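Local structure of TRAP-type transporter, periplasmic component (Cupriavidus necator, 4P8B) at residues A[178-181]-A[182-185]; A[195-199]-A[200-204]; A[184-187]-A[188-192]; A[322-326]-A[327-331]. The protein binds (S)-2-acetolactate and probably delivers it to a TRAP-type transporter as its periplasmic solute-binding component. All blocks are in the same frame, centred on the assembly; numbering follows the deposited sequence. Where two conformers were deposited one is given.

Along the chain the contacts run in the order 1, 3, 2, 4, and each is local, between adjoining stretches of chain; none encloses or crosses another, although contacts 1 and 3 overlap at Ile184 and Glu185. Contact 1 leads from strand 174-177 into helix 181-189, contact 3 ends that helix, and contact 2 carries strand 193-196 into helix 199-208 beside the ligand. Gln196 packs back on Gly179 and Ile184 within the beta-alpha-beta unit of strands 174-177 and 193-196 and helix 181-189. Contact 4, far later in sequence, turns helix 317-327 into helix 329-340. It reaches the unit through Lys322 and Trp323, both of which meet the carboxylate of Glu185.

Contact 1 of 4, residues A[178-181]-A[182-185]; sequences VGSP and LYIE
Ser180 and Tyr183 meet at the start of helix 181-189, the connecting helix of the beta-alpha-beta unit formed with strands 174-177 and 193-196. Just before the helix, Gly179 is the centre of an inverse gamma turn, in which Ser180 N donates to Val178 O over 2.8 Å. Ser180 O then looks into the first helical turn and accepts from Tyr183 N at 2.9 Å. The same oxygen lies at the edge of the Tyr183 ring, near its plane, with CD2 at 3.8 Å. The ring is brought there by a first torsion of -74°, which sets CG beside the backbone N; its hydroxyl goes on to hydrogen-bond Ser112. One residue along, Pro181 O accepts from Glu185 N at 3.1 Å, the first regular turn of the helix, and Glu185 CG packs against this carbonyl oxygen at 3.6 Å. Pro181 has no N-H to give, which suits a residue placed where a helix has no preceding turn to accept one. The N-H of Leu182 is satisfied by a water at 3.0 Å; the approach of that water to Ser180 OG is too short to be trusted. The extended chain of Glu185 carries its carboxylate away to Trp323 and Lys322 on helix 317-327, against which Leu182 also packs. Val178, at the other end, belongs to the acetolactate pocket and packs on Asn100. In the first helical turn, Ile184 CB lies 3.4 Å from Pro181 O.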
# COMPACT_ATOMS: atom_id res chain seq x y z
N VAL A 178 -3.29 -4.63 -8.84
CA VAL A 178 -3.25 -3.25 -9.28
C VAL A 178 -2.45 -3.22 -10.56
O VAL A 178 -1.58 -4.08 -10.77
CB VAL A 178 -2.56 -2.37 -8.21
CG1 VAL A 178 -2.43 -0.94 -8.69
CG2 VAL A 178 -3.32 -2.44 -6.90
N GLY A 179 -2.67 -2.21 -11.40
CA GLY A 179 -1.94 -2.08 -12.65
C GLY A 179 -0.51 -1.60 -12.54
O GLY A 179 -0.17 -0.55 -13.07
N SER A 180 0.33 -2.38 -11.88
CA SER A 180 1.77 -2.15 -11.85
C SER A 180 2.44 -3.46 -12.29
O SER A 180 2.23 -4.48 -11.65
CB SER A 180 2.20 -1.71 -10.45
OG SER A 180 3.47 -2.22 -10.08
N PRO A 181 3.20 -3.44 -13.41
CA PRO A 181 3.64 -4.67 -14.10
C PRO A 181 4.36 -5.72 -13.25
O PRO A 181 4.27 -6.91 -13.55
CB PRO A 181 4.59 -4.15 -15.20
CG PRO A 181 4.61 -2.66 -15.09
CD PRO A 181 3.51 -2.23 -14.19
N LEU A 182 5.05 -5.31 -12.19
CA LEU A 182 5.69 -6.28 -11.32
C LEU A 182 4.69 -7.28 -10.77
O LEU A 182 4.99 -8.49 -10.69
CB LEU A 182 6.42 -5.51 -10.21
CG LEU A 182 7.03 -6.30 -9.04
CD1 LEU A 182 7.81 -7.55 -9.46
CD2 LEU A 182 7.95 -5.35 -8.28
N TYR A 183 3.50 -6.83 -10.41
CA TYR A 183 2.50 -7.75 -9.88
C TYR A 183 2.04 -8.78 -10.91
O TYR A 183 1.81 -9.95 -10.58
CB TYR A 183 1.31 -7.00 -9.25
CG TYR A 183 1.70 -6.40 -7.94
CD1 TYR A 183 1.67 -7.14 -6.77
CD2 TYR A 183 2.23 -5.11 -7.87
CE1 TYR A 183 2.09 -6.61 -5.56
CE2 TYR A 183 2.66 -4.57 -6.68
CZ TYR A 183 2.61 -5.33 -5.53
OH TYR A 183 3.06 -4.80 -4.34
N ILE A 184 1.94 -8.37 -12.17
CA ILE A 184 1.62 -9.32 -13.23
C ILE A 184 2.70 -10.39 -13.32
O ILE A 184 2.40 -11.57 -13.41
CB ILE A 184 1.46 -8.62 -14.59
CG1 ILE A 184 0.23 -7.71 -14.57
CG2 ILE A 184 1.35 -9.63 -15.71
CD1 ILE A 184 -1.09 -8.45 -14.42
N GLU A 185 3.96 -9.97 -13.27
CA GLU A 185 5.07 -10.91 -13.37
C GLU A 185 5.14 -11.85 -12.16
O GLU A 185 5.40 -13.05 -12.33
CB GLU A 185 6.39 -10.15 -13.55
CG GLU A 185 6.45 -9.47 -14.91
CD GLU A 185 7.76 -8.77 -15.16
OE1 GLU A 185 8.80 -9.24 -14.66
OE2 GLU A 185 7.77 -7.75 -15.88
O HOH W 1 5.50 -2.40 -11.40

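Contact 2 of 4, residues A[195-199]-A[200-204]; sequences TQMSW and ADAQP. With X2X ((2S)-2-hydroxy-2-methyl-3-oxobutanoic acid), chain D.
From Ser198 the backbone turns out of strand 193-196 into helix 199-208, with Ala202 N bonded to Ser198 O at 2.9 Å and, weakly, to Trp199 O. Ser198 is the N-cap: its OG, folded between the backbone N and the carbonyl carbon (chi1 68°), accepts from Asp201 N at 3.0 Å. Asp201 answers through water, which donates to OD2 and accepts from Ser198 N, a solvent-bridged counterpart of the second bond in a capping box. Met197, present as selenomethionine, bends alongside the same turn, its SE 3.5 Å from Asp201 O. Gln203 bends back at chi2 (-52°), and NE2 gives a nearly straight bond of 2.9 Å to Trp199 O, which lies in the amide plane. That nitrogen also sits 3.1 Å above the centre of the Trp199 ring, whose plane makes 53° with the amide. Over the opposite ring face, toward the rim, lies methyl CAB of the bound acetolactate, 3.8 Å from the plane. Outside the turn, Gln79 accepts from Trp199 N and Arg176 donates to Met197 O; both also bond the ligand. The result is a capped helix start that presents one indole face to the solute-binding pocket.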
# COMPACT_ATOMS: atom_id res chain seq x y z
N THR A 195 -5.06 -10.14 -13.56
CA THR A 195 -5.60 -9.05 -14.34
C THR A 195 -5.50 -7.79 -13.51
O THR A 195 -5.73 -7.79 -12.29
CB THR A 195 -7.05 -9.29 -14.76
OG1 THR A 195 -7.80 -9.76 -13.64
CG2 THR A 195 -7.10 -10.33 -15.87
N GLN A 196 -5.08 -6.72 -14.15
CA GLN A 196 -4.94 -5.45 -13.47
C GLN A 196 -6.20 -4.61 -13.56
O GLN A 196 -6.84 -4.49 -14.61
CB GLN A 196 -3.75 -4.66 -14.00
CG GLN A 196 -3.71 -4.38 -15.47
CD GLN A 196 -2.34 -3.88 -15.87
OE1 GLN A 196 -1.34 -4.58 -15.72
NE2 GLN A 196 -2.28 -2.64 -16.34
N MSE A 197 -6.57 -4.05 -12.42
CA MSE A 197 -7.62 -3.05 -12.41
C MSE A 197 -7.61 -2.24 -11.13
O MSE A 197 -7.04 -2.64 -10.12
CB MSE A 197 -8.98 -3.68 -12.63
CG MSE A 197 -9.43 -4.52 -11.49
SE MSE A 197 -10.93 -5.73 -11.92
CE MSE A 197 -9.98 -6.97 -13.00
N SER A 198 -8.21 -1.05 -11.21
CA SER A 198 -8.31 -0.17 -10.06
C SER A 198 -9.09 -0.78 -8.93
O SER A 198 -9.85 -1.75 -9.11
CB SER A 198 -9.00 1.13 -10.46
OG SER A 198 -10.37 0.85 -10.76
N TRP A 199 -8.95 -0.21 -7.74
CA TRP A 199 -9.70 -0.65 -6.59
C TRP A 199 -11.22 -0.54 -6.89
O TRP A 199 -11.98 -1.45 -6.57
CB TRP A 199 -9.33 0.18 -5.37
CG TRP A 199 -10.21 -0.04 -4.18
CD1 TRP A 199 -11.09 0.85 -3.65
CD2 TRP A 199 -10.32 -1.23 -3.41
NE1 TRP A 199 -11.74 0.29 -2.58
CE2 TRP A 199 -11.28 -0.99 -2.41
CE3 TRP A 199 -9.71 -2.48 -3.46
CZ2 TRP A 199 -11.62 -1.95 -1.45
CZ3 TRP A 199 -10.06 -3.45 -2.52
CH2 TRP A 199 -11.02 -3.16 -1.53
N ALA A 200 -11.65 0.54 -7.54
CA ALA A 200 -13.07 0.66 -7.87
C ALA A 200 -13.51 -0.52 -8.75
O ALA A 200 -14.57 -1.15 -8.55
CB ALA A 200 -13.36 1.98 -8.57
N ASP A 201 -12.73 -0.80 -9.78
CA ASP A 201 -13.12 -1.82 -10.74
C ASP A 201 -13.05 -3.25 -10.15
O ASP A 201 -13.75 -4.16 -10.60
CB ASP A 201 -12.26 -1.69 -12.00
CG ASP A 201 -12.69 -0.55 -12.89
OD1 ASP A 201 -13.82 -0.05 -12.71
OD2 ASP A 201 -11.92 -0.18 -13.79
N ALA A 202 -12.22 -3.43 -9.14
CA ALA A 202 -12.12 -4.72 -8.50
C ALA A 202 -13.42 -5.16 -7.86
O ALA A 202 -13.71 -6.36 -7.81
CB ALA A 202 -11.01 -4.69 -7.47
N GLN A 203 -14.22 -4.22 -7.37
CA GLN A 203 -15.43 -4.56 -6.62
C GLN A 203 -16.44 -5.34 -7.45
O GLN A 203 -16.85 -6.44 -7.05
CB GLN A 203 -16.08 -3.31 -6.03
CG GLN A 203 -15.10 -2.40 -5.30
CD GLN A 203 -14.29 -3.14 -4.26
OE1 GLN A 203 -14.83 -3.81 -3.38
NE2 GLN A 203 -12.97 -3.02 -4.35
N PRO A 204 -16.86 -4.80 -8.60
CA PRO A 204 -17.85 -5.57 -9.35
C PRO A 204 -17.27 -6.88 -9.89
O PRO A 204 -17.98 -7.84 -10.08
CB PRO A 204 -18.26 -4.63 -10.50
CG PRO A 204 -17.11 -3.65 -10.61
CD PRO A 204 -16.67 -3.46 -9.20
OAD X2X D . -6.12 -1.09 -4.99
CAH X2X D . -5.81 -1.64 -3.89
OAE X2X D . -5.81 -2.90 -3.75
CAI X2X D . -5.42 -0.80 -2.72
CAB X2X D . -6.64 -0.05 -2.24
OAF X2X D . -4.77 -1.56 -1.74
CAG X2X D . -4.39 0.15 -3.24
OAC X2X D . -4.71 1.30 -3.55
CAA X2X D . -2.98 -0.30 -3.43
O HOH W 2 -9.20 -0.26 -13.80

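Contact 3 of 4, residues A[184-187]-A[188-192]; sequences IETF and NALGA
Asn188 N and Ala189 N close the regular bonding of helix 181-189, donating to Ile184 O at 2.9 Å and Glu185 O at 3.0 Å. The pattern then frays, since Leu190 N divides itself between Thr186 O and Phe187 O, both bonds weak. Phe187 O also accepts from Ala192 N at 3.0 Å, while Gly191 N returns to Asn188 O.

Polar and apolar groups mix round Asn188, whose amide crosses the Ile184 branch, ND2 lying 3.5 Å from CG2. Its CG is only 3.0 Å from Ile184 O, yet ND2 does not bond that oxygen.

Apolar packing occupies the buried side. Ala192 CB comes to the edge of the Phe187 ring, 4.2 Å from its CB, and Leu190 CD1 approaches ring atom CD1 at 4.4 Å. With CG beside its backbone N (chi1 -79°), the phenyl group also packs on Leu175 and Val177 of strand 174-177 and Pro194 of strand 193-196, while Leu190 reaches Pro167 and Trp237.

Gly191, with phi at 83°, and the two bonds back from Gly191 and Ala192 make a Schellman motif, which ends the helix of this beta-alpha-beta unit and releases the chain toward its second parallel strand.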
# COMPACT_ATOMS: atom_id res chain seq x y z
N ILE A 184 1.94 -8.37 -12.17
CA ILE A 184 1.62 -9.32 -13.23
C ILE A 184 2.70 -10.39 -13.32
O ILE A 184 2.40 -11.57 -13.41
CB ILE A 184 1.46 -8.62 -14.59
CG1 ILE A 184 0.23 -7.71 -14.57
CG2 ILE A 184 1.35 -9.63 -15.71
CD1 ILE A 184 -1.09 -8.45 -14.42
N GLU A 185 3.96 -9.97 -13.27
CA GLU A 185 5.07 -10.91 -13.37
C GLU A 185 5.14 -11.85 -12.16
O GLU A 185 5.40 -13.05 -12.33
CB GLU A 185 6.39 -10.15 -13.55
CG GLU A 185 6.45 -9.47 -14.91
CD GLU A 185 7.76 -8.77 -15.16
OE1 GLU A 185 8.80 -9.24 -14.66
OE2 GLU A 185 7.77 -7.75 -15.88
N THR A 186 4.90 -11.34 -10.96
CA THR A 186 4.92 -12.19 -9.78
C THR A 186 3.87 -13.28 -9.89
O THR A 186 4.16 -14.46 -9.64
CB THR A 186 4.69 -11.37 -8.52
OG1 THR A 186 5.82 -10.51 -8.34
CG2 THR A 186 4.52 -12.25 -7.29
N PHE A 187 2.65 -12.91 -10.23
CA PHE A 187 1.59 -13.91 -10.31
C PHE A 187 1.73 -14.83 -11.52
O PHE A 187 1.36 -16.01 -11.44
CB PHE A 187 0.21 -13.25 -10.19
CG PHE A 187 -0.14 -12.91 -8.77
CD1 PHE A 187 -0.64 -13.88 -7.93
CD2 PHE A 187 0.07 -11.63 -8.27
CE1 PHE A 187 -0.91 -13.60 -6.61
CE2 PHE A 187 -0.21 -11.35 -6.95
CZ PHE A 187 -0.71 -12.33 -6.13
N ASN A 188 2.28 -14.34 -12.62
CA ASN A 188 2.61 -15.22 -13.75
C ASN A 188 3.60 -16.31 -13.32
O ASN A 188 3.48 -17.46 -13.73
CB ASN A 188 3.23 -14.46 -14.93
CG ASN A 188 2.24 -13.60 -15.68
OD1 ASN A 188 1.03 -13.72 -15.51
ND2 ASN A 188 2.75 -12.74 -16.54
N ALA A 189 4.59 -15.95 -12.51
CA ALA A 189 5.59 -16.92 -12.04
C ALA A 189 4.96 -18.00 -11.18
O ALA A 189 5.50 -19.09 -11.07
CB ALA A 189 6.68 -16.21 -11.26
N LEU A 190 3.83 -17.68 -10.56
CA LEU A 190 3.10 -18.61 -9.71
C LEU A 190 2.04 -19.39 -10.49
O LEU A 190 1.27 -20.14 -9.90
CB LEU A 190 2.46 -17.87 -8.53
CG LEU A 190 3.48 -17.21 -7.60
CD1 LEU A 190 2.83 -16.28 -6.59
CD2 LEU A 190 4.27 -18.28 -6.90
N GLY A 191 1.99 -19.20 -11.81
CA GLY A 191 1.06 -19.94 -12.65
C GLY A 191 -0.35 -19.40 -12.72
O GLY A 191 -1.24 -20.02 -13.32
N ALA A 192 -0.57 -18.23 -12.11
CA ALA A 192 -1.88 -17.62 -12.11
C ALA A 192 -2.14 -16.80 -13.37
O ALA A 192 -1.26 -16.64 -14.22
CB ALA A 192 -2.05 -16.77 -10.85

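Contact 4 of 4, residues A[322-326]-A[327-331]; sequences KWKKQ and IGTDL
Ile327 folds round the carbonyl oxygen of Trp323: its N donates to Trp323 O at 2.8 Å, and CG1 presses on that oxygen at 3.2 Å, placed beside the backbone N by a chi1 of -74°. This is an ordinary helical bond near the end of helix 317-327. A longer bond of 3.3 Å joins Gly328 N to Lys324 O, and Thr329 CA makes a CH...O contact with the same oxygen. Thr329 N instead gives its hydrogen to a water at 2.9 Å, and this water donates to Lys325 O, bridging the two helices. Gly328 leaves the helical region with a positive phi of 127°, backbone angles that suit glycine.

The extended Lys324 chain crosses Thr329, CE passing 3.4 Å from OG1, before its ammonium pairs with Glu336. In the next shell, Gln326 OE1 lies over one face of Trp323, 3.3 Å above the plane and toward the rim. Gly328 is the N-cap of helix 329-340, whose Val332 receives both Lys324 and Ile327. Trp323 and Ile327 also touch Asn109, so the turn between helices 317-327 and 329-340 meets the loop holding that residue, while Trp323 faces helix 181-189.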
# COMPACT_ATOMS: atom_id res chain seq x y z
N LYS A 322 15.16 -9.89 -11.25
CA LYS A 322 14.93 -9.02 -12.39
C LYS A 322 14.60 -7.60 -11.93
O LYS A 322 15.20 -6.62 -12.40
CB LYS A 322 13.80 -9.57 -13.26
CG LYS A 322 13.33 -8.61 -14.35
CD LYS A 322 12.25 -9.25 -15.22
CE LYS A 322 11.80 -8.27 -16.31
NZ LYS A 322 10.69 -8.79 -17.14
N TRP A 323 13.65 -7.48 -11.00
CA TRP A 323 13.22 -6.16 -10.56
C TRP A 323 14.22 -5.47 -9.63
O TRP A 323 14.28 -4.24 -9.57
CB TRP A 323 11.79 -6.24 -9.97
CG TRP A 323 10.82 -6.39 -11.08
CD1 TRP A 323 10.49 -7.54 -11.74
CD2 TRP A 323 10.07 -5.35 -11.70
NE1 TRP A 323 9.59 -7.27 -12.74
CE2 TRP A 323 9.32 -5.93 -12.74
CE3 TRP A 323 9.98 -3.97 -11.49
CZ2 TRP A 323 8.47 -5.19 -13.54
CZ3 TRP A 323 9.14 -3.24 -12.28
CH2 TRP A 323 8.41 -3.84 -13.31
N LYS A 324 15.03 -6.26 -8.94
CA LYS A 324 16.13 -5.71 -8.14
C LYS A 324 17.05 -4.87 -9.02
O LYS A 324 17.45 -3.78 -8.64
CB LYS A 324 16.93 -6.85 -7.48
CG LYS A 324 18.24 -6.42 -6.79
CD LYS A 324 18.73 -7.52 -5.84
CE LYS A 324 20.05 -7.15 -5.14
NZ LYS A 324 20.44 -8.21 -4.17
N LYS A 325 17.35 -5.36 -10.21
CA LYS A 325 18.15 -4.60 -11.16
C LYS A 325 17.42 -3.36 -11.68
O LYS A 325 18.03 -2.31 -11.89
CB LYS A 325 18.55 -5.48 -12.34
CG LYS A 325 19.49 -6.60 -11.94
CD LYS A 325 19.94 -7.39 -13.15
CE LYS A 325 21.07 -8.36 -12.78
NZ LYS A 325 20.59 -9.48 -11.92
N GLN A 326 16.12 -3.48 -11.90
CA GLN A 326 15.33 -2.37 -12.42
C GLN A 326 15.19 -1.22 -11.42
O GLN A 326 15.26 -0.05 -11.78
CB GLN A 326 13.94 -2.84 -12.81
CG GLN A 326 13.93 -3.75 -14.02
CD GLN A 326 12.54 -3.89 -14.60
OE1 GLN A 326 11.70 -3.01 -14.42
NE2 GLN A 326 12.30 -4.99 -15.30
N ILE A 327 14.98 -1.58 -10.16
CA ILE A 327 14.79 -0.61 -9.09
C ILE A 327 16.06 0.16 -8.82
O ILE A 327 16.04 1.37 -8.57
CB ILE A 327 14.39 -1.34 -7.80
CG1 ILE A 327 12.95 -1.81 -7.89
CG2 ILE A 327 14.56 -0.45 -6.59
CD1 ILE A 327 12.67 -2.97 -6.98
N GLY A 328 17.17 -0.55 -8.88
CA GLY A 328 18.45 -0.03 -8.46
C GLY A 328 19.03 -1.01 -7.48
O GLY A 328 18.65 -1.01 -6.30
N THR A 329 19.94 -1.85 -7.96
CA THR A 329 20.41 -2.99 -7.19
C THR A 329 21.02 -2.56 -5.85
O THR A 329 20.90 -3.25 -4.85
CB THR A 329 21.40 -3.83 -8.01
OG1 THR A 329 21.69 -5.04 -7.32
CG2 THR A 329 22.67 -3.05 -8.32
N ASP A 330 21.68 -1.41 -5.86
CA ASP A 330 22.29 -0.90 -4.63
C ASP A 330 21.27 -0.52 -3.57
O ASP A 330 21.51 -0.68 -2.38
CB ASP A 330 23.15 0.33 -4.92
CG ASP A 330 24.30 0.05 -5.86
OD1 ASP A 330 24.71 -1.12 -5.99
OD2 ASP A 330 24.83 1.04 -6.45
N LEU A 331 20.12 -0.01 -4.00
CA LEU A 331 19.08 0.35 -3.05
C LEU A 331 18.45 -0.91 -2.47
O LEU A 331 18.20 -0.98 -1.28
CB LEU A 331 18.01 1.22 -3.71
CG LEU A 331 16.85 1.70 -2.83
CD1 LEU A 331 17.38 2.59 -1.71
CD2 LEU A 331 15.80 2.42 -3.66
O HOH W 3 20.37 -1.76 -10.78